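Local coordinates for cytolethal distending toxin protein B (Haemophilus ducreyi, PDB 1SR4) that probably acts as the DNase I-like nuclease subunit of a bacterial genotoxin that damages the DNA of host cells, at residues N80-Y85 and A99-R104; K6-N11 and D38-Q43; V175-R180 and I214-I219. All coordinates share one frame; numbering follows the deposited sequence.

Contact 1: N80-Y85 and A99-R104; sequences NMVYIY and AIVSRR
I84 and V101 form a non-hydrogen-bonded pair across the strands, their branched side chains side by side, with I84 CG1 4.1 Å from V101 CG2. This is the dense part of the contact. On the same face V82 CG2 presses on V101 CG1 at 3.6 Å, and W71 of strand 67-72 covers V82 and I84. Beta-branched residues suit such a place because their bulk sits close to the extended backbone. On the other face Y85 lies beside I100, and its hydroxyl is hydrogen-bonded to E68. Strands 81-87 and 98-102 form an antiparallel beta hairpin within the larger sheet of this DNase I-like fold. Its two hydrogen-bonded pairs are Y83 with S102 and Y85 with I100, and the bond from Y85 N to I100 O is 2.7 Å long.

Strand pairing ends at S102 and the chains diverge only past R103; here the contact turns polar and more exposed. A water bridges the gap, donating to M81 O and R103 O. The side chain of R103, bent at chi2 and chi3 (-74° and -30°), folds back across V82, whose CG1 lies 3.6 Å above the centre of the guanidinium. An arginine fits here because its flat group can rest on a methyl while its rim bonds outward: R103 NH2 gives N80 OD1 a nearly straight bond of 2.6 Å, with the oxygen in the guanidinium plane.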
ATOM      1  N   ASN B  80       1.165  -4.782 -18.243  1.00  9.02           N
ATOM      2  CA  ASN B  80       0.140  -4.057 -17.513  1.00 11.91           C
ATOM      3  C   ASN B  80       0.856  -2.738 -17.256  1.00 12.06           C
ATOM      4  O   ASN B  80       1.458  -2.528 -16.198  1.00 13.41           O
ATOM      5  CB  ASN B  80      -0.180  -4.809 -16.217  1.00 10.92           C
ATOM      6  CG  ASN B  80      -1.169  -4.074 -15.342  1.00 14.86           C
ATOM      7  OD1 ASN B  80      -1.831  -3.130 -15.771  1.00 16.33           O
ATOM      8  ND2 ASN B  80      -1.286  -4.520 -14.106  1.00 19.12           N
ATOM      9  N   MET B  81       0.777  -1.856 -18.246  1.00 13.39           N
ATOM     10  CA  MET B  81       1.490  -0.586 -18.239  1.00 12.99           C
ATOM     11  C   MET B  81       0.889   0.628 -17.585  1.00 12.71           C
ATOM     12  O   MET B  81      -0.309   0.857 -17.658  1.00 12.70           O
ATOM     13  CB  MET B  81       1.807  -0.167 -19.678  1.00 15.21           C
ATOM     14  CG  MET B  81       2.365  -1.240 -20.587  1.00 17.22           C
ATOM     15  SD  MET B  81       3.972  -1.789 -20.042  1.00 20.77           S
ATOM     16  CE  MET B  81       4.837  -0.212 -19.816  1.00 19.15           C
ATOM     17  N   VAL B  82       1.755   1.425 -16.965  1.00 11.27           N
ATOM     18  CA  VAL B  82       1.352   2.703 -16.398  1.00  9.82           C
ATOM     19  C   VAL B  82       2.422   3.712 -16.786  1.00 11.12           C
ATOM     20  O   VAL B  82       3.565   3.340 -17.084  1.00  9.45           O
ATOM     21  CB  VAL B  82       1.237   2.703 -14.848  1.00 10.89           C
ATOM     22  CG1 VAL B  82       0.042   1.832 -14.415  1.00 10.95           C
ATOM     23  CG2 VAL B  82       2.546   2.238 -14.212  1.00 11.42           C
ATOM     24  N   TYR B  83       2.042   4.982 -16.811  1.00  9.00           N
ATOM     25  CA  TYR B  83       2.983   6.046 -17.102  1.00 11.02           C
ATOM     26  C   TYR B  83       3.411   6.608 -15.751  1.00 11.40           C
ATOM     27  O   TYR B  83       2.643   6.556 -14.785  1.00 11.93           O
ATOM     28  CB  TYR B  83       2.296   7.172 -17.882  1.00 12.12           C
ATOM     29  CG  TYR B  83       1.980   6.841 -19.311  1.00 13.27           C
ATOM     30  CD1 TYR B  83       2.942   6.998 -20.317  1.00 12.81           C
ATOM     31  CD2 TYR B  83       0.716   6.371 -19.668  1.00 13.04           C
ATOM     32  CE1 TYR B  83       2.645   6.697 -21.643  1.00 15.12           C
ATOM     33  CE2 TYR B  83       0.409   6.060 -20.996  1.00 13.79           C
ATOM     34  CZ  TYR B  83       1.371   6.222 -21.972  1.00 15.39           C
ATOM     35  OH  TYR B  83       1.067   5.879 -23.272  1.00 17.50           O
ATOM     36  N   ILE B  84       4.631   7.119 -15.669  1.00  9.64           N
ATOM     37  CA  ILE B  84       5.062   7.771 -14.439  1.00  9.98           C
ATOM     38  C   ILE B  84       5.625   9.133 -14.824  1.00 10.32           C
ATOM     39  O   ILE B  84       6.507   9.208 -15.678  1.00 10.09           O
ATOM     40  CB  ILE B  84       6.201   7.039 -13.673  1.00 11.21           C
ATOM     41  CG1 ILE B  84       5.804   5.593 -13.329  1.00 11.81           C
ATOM     42  CG2 ILE B  84       6.498   7.824 -12.363  1.00  8.22           C
ATOM     43  CD1 ILE B  84       6.935   4.768 -12.644  1.00 11.84           C
ATOM     44  N   TYR B  85       5.112  10.202 -14.209  1.00 10.20           N
ATOM     45  CA  TYR B  85       5.613  11.563 -14.455  1.00  9.62           C
ATOM     46  C   TYR B  85       6.448  11.849 -13.208  1.00 10.08           C
ATOM     47  O   TYR B  85       5.945  11.873 -12.085  1.00  8.44           O
ATOM     48  CB  TYR B  85       4.445  12.515 -14.636  1.00  9.47           C
ATOM     49  CG  TYR B  85       3.710  12.173 -15.905  1.00 10.45           C
ATOM     50  CD1 TYR B  85       4.198  12.599 -17.146  1.00  8.14           C
ATOM     51  CD2 TYR B  85       2.618  11.299 -15.888  1.00  9.32           C
ATOM     52  CE1 TYR B  85       3.626  12.154 -18.340  1.00  9.25           C
ATOM     53  CE2 TYR B  85       2.036  10.850 -17.079  1.00  9.18           C
ATOM     54  CZ  TYR B  85       2.553  11.278 -18.304  1.00 12.20           C
ATOM     55  OH  TYR B  85       2.031  10.783 -19.496  1.00 13.03           O
ATOM     56  N   ALA B  99       6.343  12.268  -7.872  1.00 10.99           N
ATOM     57  CA  ALA B  99       5.973  11.437  -9.009  1.00 10.47           C
ATOM     58  C   ALA B  99       4.467  11.285  -9.077  1.00 12.13           C
ATOM     59  O   ALA B  99       3.760  11.422  -8.065  1.00 10.07           O
ATOM     60  CB  ALA B  99       6.609  10.055  -8.884  1.00 11.16           C
ATOM     61  N   ILE B 100       3.982  11.011 -10.284  1.00 12.08           N
ATOM     62  CA  ILE B 100       2.572  10.755 -10.481  1.00 11.48           C
ATOM     63  C   ILE B 100       2.511   9.553 -11.403  1.00 11.82           C
ATOM     64  O   ILE B 100       3.102   9.570 -12.484  1.00 11.68           O
ATOM     65  CB  ILE B 100       1.808  11.908 -11.168  1.00 12.23           C
ATOM     66  CG1 ILE B 100       1.789  13.150 -10.283  1.00 13.14           C
ATOM     67  CG2 ILE B 100       0.334  11.471 -11.398  1.00 11.27           C
ATOM     68  CD1 ILE B 100       1.150  14.364 -10.960  1.00 14.67           C
ATOM     69  N   VAL B 101       1.822   8.504 -10.960  1.00 11.26           N
ATOM     70  CA  VAL B 101       1.652   7.301 -11.777  1.00 10.66           C
ATOM     71  C   VAL B 101       0.233   7.380 -12.320  1.00 11.13           C
ATOM     72  O   VAL B 101      -0.707   7.598 -11.564  1.00 11.36           O
ATOM     73  CB  VAL B 101       1.766   5.995 -10.951  1.00 10.71           C
ATOM     74  CG1 VAL B 101       1.615   4.776 -11.893  1.00  7.58           C
ATOM     75  CG2 VAL B 101       3.100   5.951 -10.208  1.00  9.62           C
ATOM     76  N   SER B 102       0.086   7.185 -13.625  1.00 11.14           N
ATOM     77  CA  SER B 102      -1.214   7.256 -14.263  1.00 11.50           C
ATOM     78  C   SER B 102      -1.386   6.147 -15.298  1.00 12.01           C
ATOM     79  O   SER B 102      -0.450   5.815 -16.038  1.00 11.09           O
ATOM     80  CB  SER B 102      -1.347   8.619 -14.955  1.00 14.93           C
ATOM     81  OG  SER B 102      -2.631   8.781 -15.524  1.00 18.76           O
ATOM     82  N   ARG B 103      -2.586   5.582 -15.362  1.00 13.42           N
ATOM     83  CA  ARG B 103      -2.880   4.544 -16.351  1.00 15.52           C
ATOM     84  C   ARG B 103      -2.912   5.217 -17.723  1.00 16.29           C
ATOM     85  O   ARG B 103      -2.436   4.663 -18.709  1.00 16.23           O
ATOM     86  CB  ARG B 103      -4.258   3.910 -16.122  1.00 17.08           C
ATOM     87  CG  ARG B 103      -4.596   3.514 -14.707  1.00 22.82           C
ATOM     88  CD  ARG B 103      -3.868   2.272 -14.228  1.00 28.04           C
ATOM     89  NE  ARG B 103      -3.549   1.327 -15.291  1.00 29.03           N
ATOM     90  CZ  ARG B 103      -3.094   0.095 -15.072  1.00 30.92           C
ATOM     91  NH1 ARG B 103      -2.930  -0.341 -13.831  1.00 28.63           N
ATOM     92  NH2 ARG B 103      -2.747  -0.682 -16.093  1.00 31.65           N
ATOM     93  N   ARG B 104      -3.480   6.419 -17.770  1.00 16.05           N
ATOM     94  CA  ARG B 104      -3.605   7.150 -19.015  1.00 17.81           C
ATOM     95  C   ARG B 104      -2.513   8.197 -19.218  1.00 18.07           C
ATOM     96  O   ARG B 104      -2.041   8.813 -18.272  1.00 17.81           O
ATOM     97  CB  ARG B 104      -4.989   7.795 -19.075  1.00 20.52           C
ATOM     98  CG  ARG B 104      -6.104   6.772 -19.187  1.00 25.38           C
ATOM     99  CD  ARG B 104      -7.480   7.368 -18.916  1.00 30.49           C
ATOM    100  NE  ARG B 104      -7.882   8.317 -19.945  1.00 36.02           N
ATOM    101  CZ  ARG B 104      -9.027   8.987 -19.929  1.00 37.58           C
ATOM    102  NH1 ARG B 104      -9.891   8.806 -18.932  1.00 38.27           N
ATOM    103  NH2 ARG B 104      -9.301   9.845 -20.905  1.00 38.24           N
TER
HETATM  104  O   HOH W   1      -1.149   2.359 -19.569  1.00 34.08           O

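Contact 2: K6-N11 and D38-Q43; sequences KVATWN and DILMVQ
K6-N11 and D38-Q43 run parallel, their strand axes 4.5 Å apart and inclined at 17°, with V7 opposite I39 and each later residue in step as far as N11 and Q43. The strands exchange alternating backbone bonds in the parallel manner: A8 N to I39 O, M41 N to A8 O, W10 N to M41 O and Q43 N to W10 O. At the start K6 O accepts from both D38 N and I39 N. D38 returns a bond through its side chain, OD2 accepting the N-H of K6 at 2.8 Å on the anti lone pair; its carboxylate, one methylene from the backbone, stays beside that N-H.

V7, T9 and M41 share one face. M41 has chi1 6°, nearly eclipsed, which sets its CG 3.1 Å from A8 O; further bends lay SD 3.6 Å from V7 CG1, while M41 CG lies 3.7 Å from T9 CB. V175 of strand 171-175 covers this group. On the other face the small A8 accepts L40 CD1 at 3.8 Å from its CB, and W10 and L40 pack on helix 20-31, the connection of this beta-alpha-beta unit. W10 NE1 bonds to H252 O.

The contact is polar at both ends and apolar in its middle. At the C-terminal end N11 bonds to Q13 and E44, which implies a polar network holding its amide in a fixed orientation.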
ATOM      1  N   LYS B   6     -10.218   7.041  -9.753  1.00 14.00           N
ATOM      2  CA  LYS B   6      -9.842   6.536  -8.444  1.00 12.88           C
ATOM      3  C   LYS B   6      -8.467   7.174  -8.286  1.00 10.22           C
ATOM      4  O   LYS B   6      -7.517   6.839  -9.004  1.00  9.01           O
ATOM      5  CB  LYS B   6      -9.722   5.009  -8.445  1.00 15.35           C
ATOM      6  CG  LYS B   6     -11.062   4.282  -8.534  1.00 19.29           C
ATOM      7  CD  LYS B   6     -10.888   2.785  -8.289  1.00 25.77           C
ATOM      8  CE  LYS B   6     -12.219   2.111  -7.990  1.00 27.49           C
ATOM      9  NZ  LYS B   6     -13.174   2.243  -9.133  1.00 31.44           N
ATOM     10  N   VAL B   7      -8.372   8.118  -7.362  1.00 10.89           N
ATOM     11  CA  VAL B   7      -7.131   8.844  -7.123  1.00 10.79           C
ATOM     12  C   VAL B   7      -6.587   8.440  -5.763  1.00 10.78           C
ATOM     13  O   VAL B   7      -7.363   8.182  -4.855  1.00 10.85           O
ATOM     14  CB  VAL B   7      -7.390  10.366  -7.131  1.00 11.39           C
ATOM     15  CG1 VAL B   7      -6.070  11.138  -6.848  1.00  8.45           C
ATOM     16  CG2 VAL B   7      -7.988  10.780  -8.489  1.00  8.30           C
ATOM     17  N   ALA B   8      -5.264   8.351  -5.636  1.00  9.78           N
ATOM     18  CA  ALA B   8      -4.657   7.980  -4.355  1.00  9.71           C
ATOM     19  C   ALA B   8      -3.357   8.726  -4.176  1.00  8.79           C
ATOM     20  O   ALA B   8      -2.811   9.303  -5.119  1.00  9.80           O
ATOM     21  CB  ALA B   8      -4.389   6.454  -4.283  1.00  5.74           C
ATOM     22  N   THR B   9      -2.854   8.691  -2.958  1.00  7.05           N
ATOM     23  CA  THR B   9      -1.601   9.352  -2.644  1.00  9.69           C
ATOM     24  C   THR B   9      -0.896   8.524  -1.581  1.00  8.58           C
ATOM     25  O   THR B   9      -1.544   7.862  -0.765  1.00 10.09           O
ATOM     26  CB  THR B   9      -1.848  10.779  -2.071  1.00  9.22           C
ATOM     27  OG1 THR B   9      -0.597  11.445  -1.852  1.00  9.74           O
ATOM     28  CG2 THR B   9      -2.595  10.690  -0.721  1.00  7.55           C
ATOM     29  N   TRP B  10       0.433   8.551  -1.611  1.00  8.66           N
ATOM     30  CA  TRP B  10       1.242   7.861  -0.628  1.00  6.85           C
ATOM     31  C   TRP B  10       2.608   8.530  -0.561  1.00  7.97           C
ATOM     32  O   TRP B  10       3.213   8.804  -1.592  1.00  5.97           O
ATOM     33  CB  TRP B  10       1.432   6.376  -0.968  1.00  6.41           C
ATOM     34  CG  TRP B  10       2.143   5.626   0.137  1.00  7.55           C
ATOM     35  CD1 TRP B  10       1.877   5.705   1.484  1.00  6.37           C
ATOM     36  CD2 TRP B  10       3.247   4.702  -0.001  1.00  6.76           C
ATOM     37  NE1 TRP B  10       2.745   4.889   2.184  1.00  6.55           N
ATOM     38  CE2 TRP B  10       3.596   4.270   1.302  1.00  7.35           C
ATOM     39  CE3 TRP B  10       3.966   4.200  -1.093  1.00  4.64           C
ATOM     40  CZ2 TRP B  10       4.644   3.359   1.541  1.00  6.11           C
ATOM     41  CZ3 TRP B  10       5.007   3.286  -0.856  1.00  8.21           C
ATOM     42  CH2 TRP B  10       5.333   2.880   0.451  1.00  8.11           C
ATOM     43  N   ASN B  11       3.068   8.824   0.654  1.00  6.45           N
ATOM     44  CA  ASN B  11       4.387   9.400   0.829  1.00  8.29           C
ATOM     45  C   ASN B  11       5.222   8.147   1.077  1.00  7.39           C
ATOM     46  O   ASN B  11       5.092   7.489   2.107  1.00  8.56           O
ATOM     47  CB  ASN B  11       4.458  10.332   2.053  1.00  5.48           C
ATOM     48  CG  ASN B  11       5.834  10.954   2.211  1.00  8.23           C
ATOM     49  OD1 ASN B  11       6.846  10.343   1.844  1.00  8.24           O
ATOM     50  ND2 ASN B  11       5.888  12.152   2.758  1.00  6.71           N
ATOM     51  N   ASP B  38      -6.334   4.872 -10.545  1.00 10.92           N
ATOM     52  CA  ASP B  38      -6.112   5.280 -11.931  1.00 11.79           C
ATOM     53  C   ASP B  38      -4.954   6.283 -11.942  1.00 12.21           C
ATOM     54  O   ASP B  38      -4.215   6.411 -12.931  1.00 12.02           O
ATOM     55  CB  ASP B  38      -7.346   5.995 -12.471  1.00 12.08           C
ATOM     56  CG  ASP B  38      -8.539   5.090 -12.544  1.00 14.62           C
ATOM     57  OD1 ASP B  38      -8.465   4.103 -13.296  1.00 16.79           O
ATOM     58  OD2 ASP B  38      -9.536   5.357 -11.853  1.00 15.00           O
ATOM     59  N   ILE B  39      -4.835   7.001 -10.829  1.00 11.54           N
ATOM     60  CA  ILE B  39      -3.816   8.022 -10.654  1.00 11.97           C
ATOM     61  C   ILE B  39      -3.337   7.954  -9.221  1.00 11.00           C
ATOM     62  O   ILE B  39      -4.136   8.013  -8.295  1.00 11.44           O
ATOM     63  CB  ILE B  39      -4.392   9.441 -10.917  1.00 13.48           C
ATOM     64  CG1 ILE B  39      -4.864   9.543 -12.376  1.00 15.56           C
ATOM     65  CG2 ILE B  39      -3.327  10.498 -10.608  1.00 13.27           C
ATOM     66  CD1 ILE B  39      -5.700  10.747 -12.673  1.00 18.71           C
ATOM     67  N   LEU B  40      -2.028   7.829  -9.045  1.00  9.59           N
ATOM     68  CA  LEU B  40      -1.436   7.765  -7.724  1.00  9.11           C
ATOM     69  C   LEU B  40      -0.356   8.832  -7.565  1.00 10.09           C
ATOM     70  O   LEU B  40       0.583   8.874  -8.357  1.00  9.76           O
ATOM     71  CB  LEU B  40      -0.792   6.395  -7.523  1.00  8.51           C
ATOM     72  CG  LEU B  40       0.134   6.251  -6.309  1.00  8.11           C
ATOM     73  CD1 LEU B  40      -0.683   6.322  -5.018  1.00  5.89           C
ATOM     74  CD2 LEU B  40       0.887   4.909  -6.411  1.00  8.99           C
ATOM     75  N   MET B  41      -0.477   9.694  -6.562  1.00 10.71           N
ATOM     76  CA  MET B  41       0.565  10.696  -6.337  1.00 12.99           C
ATOM     77  C   MET B  41       1.546  10.141  -5.311  1.00 12.61           C
ATOM     78  O   MET B  41       1.141   9.506  -4.326  1.00 10.16           O
ATOM     79  CB  MET B  41       0.001  12.042  -5.833  1.00 15.58           C
ATOM     80  CG  MET B  41      -1.489  12.120  -5.515  1.00 23.59           C
ATOM     81  SD  MET B  41      -2.633  12.087  -6.918  1.00 25.54           S
ATOM     82  CE  MET B  41      -1.557  12.935  -8.166  1.00 26.99           C
ATOM     83  N   VAL B  42       2.838  10.361  -5.552  1.00 12.83           N
ATOM     84  CA  VAL B  42       3.875   9.873  -4.650  1.00 11.18           C
ATOM     85  C   VAL B  42       4.786  11.013  -4.190  1.00 12.88           C
ATOM     86  O   VAL B  42       5.164  11.874  -4.985  1.00 13.93           O
ATOM     87  CB  VAL B  42       4.764   8.808  -5.344  1.00 11.18           C
ATOM     88  CG1 VAL B  42       5.703   8.164  -4.319  1.00  9.84           C
ATOM     89  CG2 VAL B  42       3.891   7.720  -6.000  1.00 11.22           C
ATOM     90  N   GLN B  43       5.126  11.032  -2.904  1.00 12.88           N
ATOM     91  CA  GLN B  43       6.040  12.049  -2.388  1.00 10.84           C
ATOM     92  C   GLN B  43       7.255  11.277  -1.884  1.00 10.10           C
ATOM     93  O   GLN B  43       7.152  10.089  -1.607  1.00 10.92           O
ATOM     94  CB  GLN B  43       5.398  12.852  -1.259  1.00  8.21           C
ATOM     95  CG  GLN B  43       4.104  13.564  -1.629  1.00  8.94           C
ATOM     96  CD  GLN B  43       2.901  12.641  -1.573  1.00  8.97           C
ATOM     97  OE1 GLN B  43       2.716  11.920  -0.599  1.00 10.28           O
ATOM     98  NE2 GLN B  43       2.074  12.661  -2.616  1.00  6.20           N
TER

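Contact 3: V175-R180 and I214-I219; sequences VGDFNR and ILDYAI
F178 turns its CG anti to the carbonyl carbon (chi1 -76°), whereas Y217 takes chi1 47°, with CG between its backbone N and carbonyl carbon; together these rotations bring the rings nearly parallel, one slid across the other. They form an offset stack, centroids 4.8 Å apart and planes at 16°, in which F178 CD2 lies over the rim of the tyrosine ring. The edge of F178 also meets Y217 O, 3.4 Å from CE2, and its CZ touches I219 CG2. Tyrosine suits its place because it stacks and bonds at once: its hydroxyl donates to R180 O over 2.8 Å, reaching that oxygen from above the carbonyl plane. The bond ties the end of 175-180 to the strand.

In the backbone, G176 and Y217 are an antiparallel hydrogen-bonded pair, bonded in both directions, and F178 N donates to L215 O at 2.8 Å. The chain turns a corner at G176, at whose backbone angles a CB would lie too near the preceding carbonyl oxygen, which suits glycine. On the opposite face from the Y217 side chain, D177 and D216 come close, OD2 of D177 4.1 Å from OD1 of D216. Each has further partners: D177 OD2 takes a bond from N11 ND2, while D216 OD2 is hydrogen-bonded to T208 and to H252 ND1. A cluster of aspartate, asparagine and histidine side chains is consistent with the active-site end of a DNase I-like nuclease.

Around this core, V175 and A218 meet through their methyls and both lie on F257 of strand 255-259. Strand 132-138 flanks V175 and D177 through backbone bonds; helix 147-159 touches F178 and I219 through I151, and helix 182-189 packs P182 on Y217 and L189 on I219.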
ATOM      1  N   VAL B 175      -3.415  16.754  -4.470  1.00 14.93           N
ATOM      2  CA  VAL B 175      -3.312  15.627  -3.537  1.00 13.68           C
ATOM      3  C   VAL B 175      -1.904  15.370  -3.017  1.00 12.40           C
ATOM      4  O   VAL B 175      -0.951  15.309  -3.787  1.00 11.24           O
ATOM      5  CB  VAL B 175      -3.780  14.334  -4.231  1.00 15.30           C
ATOM      6  CG1 VAL B 175      -3.884  13.194  -3.226  1.00 14.15           C
ATOM      7  CG2 VAL B 175      -5.116  14.592  -4.941  1.00 15.03           C
ATOM      8  N   GLY B 176      -1.772  15.174  -1.713  1.00 12.18           N
ATOM      9  CA  GLY B 176      -0.449  14.906  -1.202  1.00 11.62           C
ATOM     10  C   GLY B 176      -0.291  15.095   0.284  1.00 11.08           C
ATOM     11  O   GLY B 176      -1.253  15.033   1.041  1.00 11.06           O
ATOM     12  N   ASP B 177       0.951  15.328   0.682  1.00 11.02           N
ATOM     13  CA  ASP B 177       1.322  15.511   2.080  1.00 10.11           C
ATOM     14  C   ASP B 177       1.317  17.007   2.377  1.00 11.48           C
ATOM     15  O   ASP B 177       2.277  17.723   2.028  1.00 10.68           O
ATOM     16  CB  ASP B 177       2.712  14.909   2.275  1.00  9.72           C
ATOM     17  CG  ASP B 177       3.200  14.959   3.713  1.00 13.27           C
ATOM     18  OD1 ASP B 177       2.624  15.698   4.552  1.00 12.94           O
ATOM     19  OD2 ASP B 177       4.193  14.243   3.987  1.00 12.64           O
ATOM     20  N   PHE B 178       0.233  17.474   3.003  1.00 10.40           N
ATOM     21  CA  PHE B 178       0.083  18.885   3.348  1.00 11.19           C
ATOM     22  C   PHE B 178       0.784  19.265   4.638  1.00 12.10           C
ATOM     23  O   PHE B 178       0.968  20.444   4.929  1.00 11.87           O
ATOM     24  CB  PHE B 178      -1.402  19.252   3.430  1.00 11.03           C
ATOM     25  CG  PHE B 178      -2.052  19.389   2.086  1.00 13.29           C
ATOM     26  CD1 PHE B 178      -2.051  20.610   1.426  1.00 13.01           C
ATOM     27  CD2 PHE B 178      -2.643  18.290   1.464  1.00 12.22           C
ATOM     28  CE1 PHE B 178      -2.632  20.749   0.166  1.00 13.36           C
ATOM     29  CE2 PHE B 178      -3.224  18.418   0.204  1.00 13.40           C
ATOM     30  CZ  PHE B 178      -3.218  19.656  -0.445  1.00 11.84           C
ATOM     31  N   ASN B 179       1.168  18.263   5.417  1.00 10.68           N
ATOM     32  CA  ASN B 179       1.877  18.510   6.656  1.00 10.30           C
ATOM     33  C   ASN B 179       1.167  19.425   7.648  1.00 10.85           C
ATOM     34  O   ASN B 179       1.815  20.161   8.378  1.00 10.80           O
ATOM     35  CB  ASN B 179       3.291  19.046   6.360  1.00 11.38           C
ATOM     36  CG  ASN B 179       4.333  17.935   6.332  1.00 10.79           C
ATOM     37  OD1 ASN B 179       4.321  17.071   7.198  1.00 12.19           O
ATOM     38  ND2 ASN B 179       5.238  17.957   5.349  1.00 10.31           N
ATOM     39  N   ARG B 180      -0.158  19.371   7.675  1.00  9.60           N
ATOM     40  CA  ARG B 180      -0.953  20.162   8.622  1.00 11.03           C
ATOM     41  C   ARG B 180      -2.345  19.559   8.607  1.00 11.08           C
ATOM     42  O   ARG B 180      -2.735  18.925   7.628  1.00 11.61           O
ATOM     43  CB  ARG B 180      -1.005  21.642   8.216  1.00 10.82           C
ATOM     44  CG  ARG B 180      -1.626  21.888   6.839  1.00 14.37           C
ATOM     45  CD  ARG B 180      -1.218  23.242   6.281  1.00 12.84           C
ATOM     46  NE  ARG B 180      -1.818  24.350   7.017  1.00 14.39           N
ATOM     47  CZ  ARG B 180      -1.661  25.625   6.673  1.00 15.97           C
ATOM     48  NH1 ARG B 180      -0.922  25.941   5.614  1.00 15.40           N
ATOM     49  NH2 ARG B 180      -2.249  26.583   7.370  1.00 16.16           N
ATOM     50  N   ILE B 214      -3.287  13.623  10.799  1.00 11.90           N
ATOM     51  CA  ILE B 214      -3.909  13.507   9.483  1.00 11.57           C
ATOM     52  C   ILE B 214      -3.144  14.539   8.634  1.00 12.42           C
ATOM     53  O   ILE B 214      -3.383  15.750   8.734  1.00 11.76           O
ATOM     54  CB  ILE B 214      -5.426  13.847   9.535  1.00 11.73           C
ATOM     55  CG1 ILE B 214      -6.150  12.873  10.479  1.00 12.76           C
ATOM     56  CG2 ILE B 214      -6.036  13.720   8.135  1.00 12.41           C
ATOM     57  CD1 ILE B 214      -7.546  13.313  10.889  1.00 13.86           C
ATOM     58  N   LEU B 215      -2.220  14.050   7.804  1.00 12.03           N
ATOM     59  CA  LEU B 215      -1.364  14.917   6.987  1.00 10.55           C
ATOM     60  C   LEU B 215      -1.531  14.763   5.472  1.00 10.50           C
ATOM     61  O   LEU B 215      -1.117  15.637   4.709  1.00 11.20           O
ATOM     62  CB  LEU B 215       0.100  14.627   7.331  1.00 11.13           C
ATOM     63  CG  LEU B 215       0.511  14.637   8.814  1.00 12.94           C
ATOM     64  CD1 LEU B 215       1.929  14.072   8.955  1.00 10.22           C
ATOM     65  CD2 LEU B 215       0.421  16.074   9.384  1.00 12.45           C
ATOM     66  N   ASP B 216      -2.141  13.660   5.052  1.00  9.12           N
ATOM     67  CA  ASP B 216      -2.301  13.341   3.639  1.00  9.21           C
ATOM     68  C   ASP B 216      -3.752  13.362   3.205  1.00 10.48           C
ATOM     69  O   ASP B 216      -4.571  12.577   3.688  1.00  8.25           O
ATOM     70  CB  ASP B 216      -1.704  11.962   3.390  1.00 10.22           C
ATOM     71  CG  ASP B 216      -0.265  11.864   3.873  1.00 12.27           C
ATOM     72  OD1 ASP B 216       0.633  12.375   3.157  1.00 11.26           O
ATOM     73  OD2 ASP B 216      -0.038  11.295   4.973  1.00 10.98           O
ATOM     74  N   TYR B 217      -4.069  14.266   2.285  1.00 10.46           N
ATOM     75  CA  TYR B 217      -5.432  14.372   1.811  1.00 10.56           C
ATOM     76  C   TYR B 217      -5.471  15.171   0.520  1.00 10.50           C
ATOM     77  O   TYR B 217      -4.461  15.293  -0.176  1.00 10.46           O
ATOM     78  CB  TYR B 217      -6.334  14.999   2.895  1.00  7.33           C
ATOM     79  CG  TYR B 217      -5.769  16.243   3.559  1.00  7.99           C
ATOM     80  CD1 TYR B 217      -6.077  17.519   3.083  1.00  8.29           C
ATOM     81  CD2 TYR B 217      -4.938  16.142   4.681  1.00  9.01           C
ATOM     82  CE1 TYR B 217      -5.568  18.675   3.712  1.00  9.43           C
ATOM     83  CE2 TYR B 217      -4.423  17.282   5.314  1.00  7.00           C
ATOM     84  CZ  TYR B 217      -4.740  18.542   4.823  1.00  9.56           C
ATOM     85  OH  TYR B 217      -4.205  19.663   5.421  1.00 10.17           O
ATOM     86  N   ALA B 218      -6.637  15.694   0.186  1.00 10.00           N
ATOM     87  CA  ALA B 218      -6.763  16.449  -1.048  1.00 11.32           C
ATOM     88  C   ALA B 218      -7.607  17.710  -0.923  1.00 11.47           C
ATOM     89  O   ALA B 218      -8.360  17.887   0.039  1.00 12.84           O
ATOM     90  CB  ALA B 218      -7.360  15.541  -2.134  1.00 10.58           C
ATOM     91  N   ILE B 219      -7.447  18.599  -1.896  1.00 12.78           N
ATOM     92  CA  ILE B 219      -8.260  19.795  -1.982  1.00 13.28           C
ATOM     93  C   ILE B 219      -8.615  19.878  -3.463  1.00 14.16           C
ATOM     94  O   ILE B 219      -7.752  19.695  -4.337  1.00 12.89           O
ATOM     95  CB  ILE B 219      -7.535  21.083  -1.507  1.00 15.00           C
ATOM     96  CG1 ILE B 219      -8.512  22.261  -1.624  1.00 15.81           C
ATOM     97  CG2 ILE B 219      -6.279  21.339  -2.325  1.00 16.28           C
ATOM     98  CD1 ILE B 219      -8.134  23.481  -0.783  1.00 15.78           C
TER

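In the fold
From the N terminus, contact 2 closes first, bringing strand 39-43 beside strand 7-11 across helix 20-31. Contact 1 then closes the hairpin across the 13 residues between 80-85 and 99-104, and contact 3 joins 175-180 to 214-219 across 33 intervening residues. The three follow in series, none nested and none crossing. Contacts 1 and 2 belong to one sheet, where V101 O and A99 O probably bond to L40 N and V42 N. Contact 3 lies in the other sheet, where the chain turns a corner at G176; contact 2 packs against it across the two sheets and so stands between the other two. Contacts 1 and 3, centres about 21 Å apart, do not touch. Together they span the two packed sheets of the DNase I-like fold.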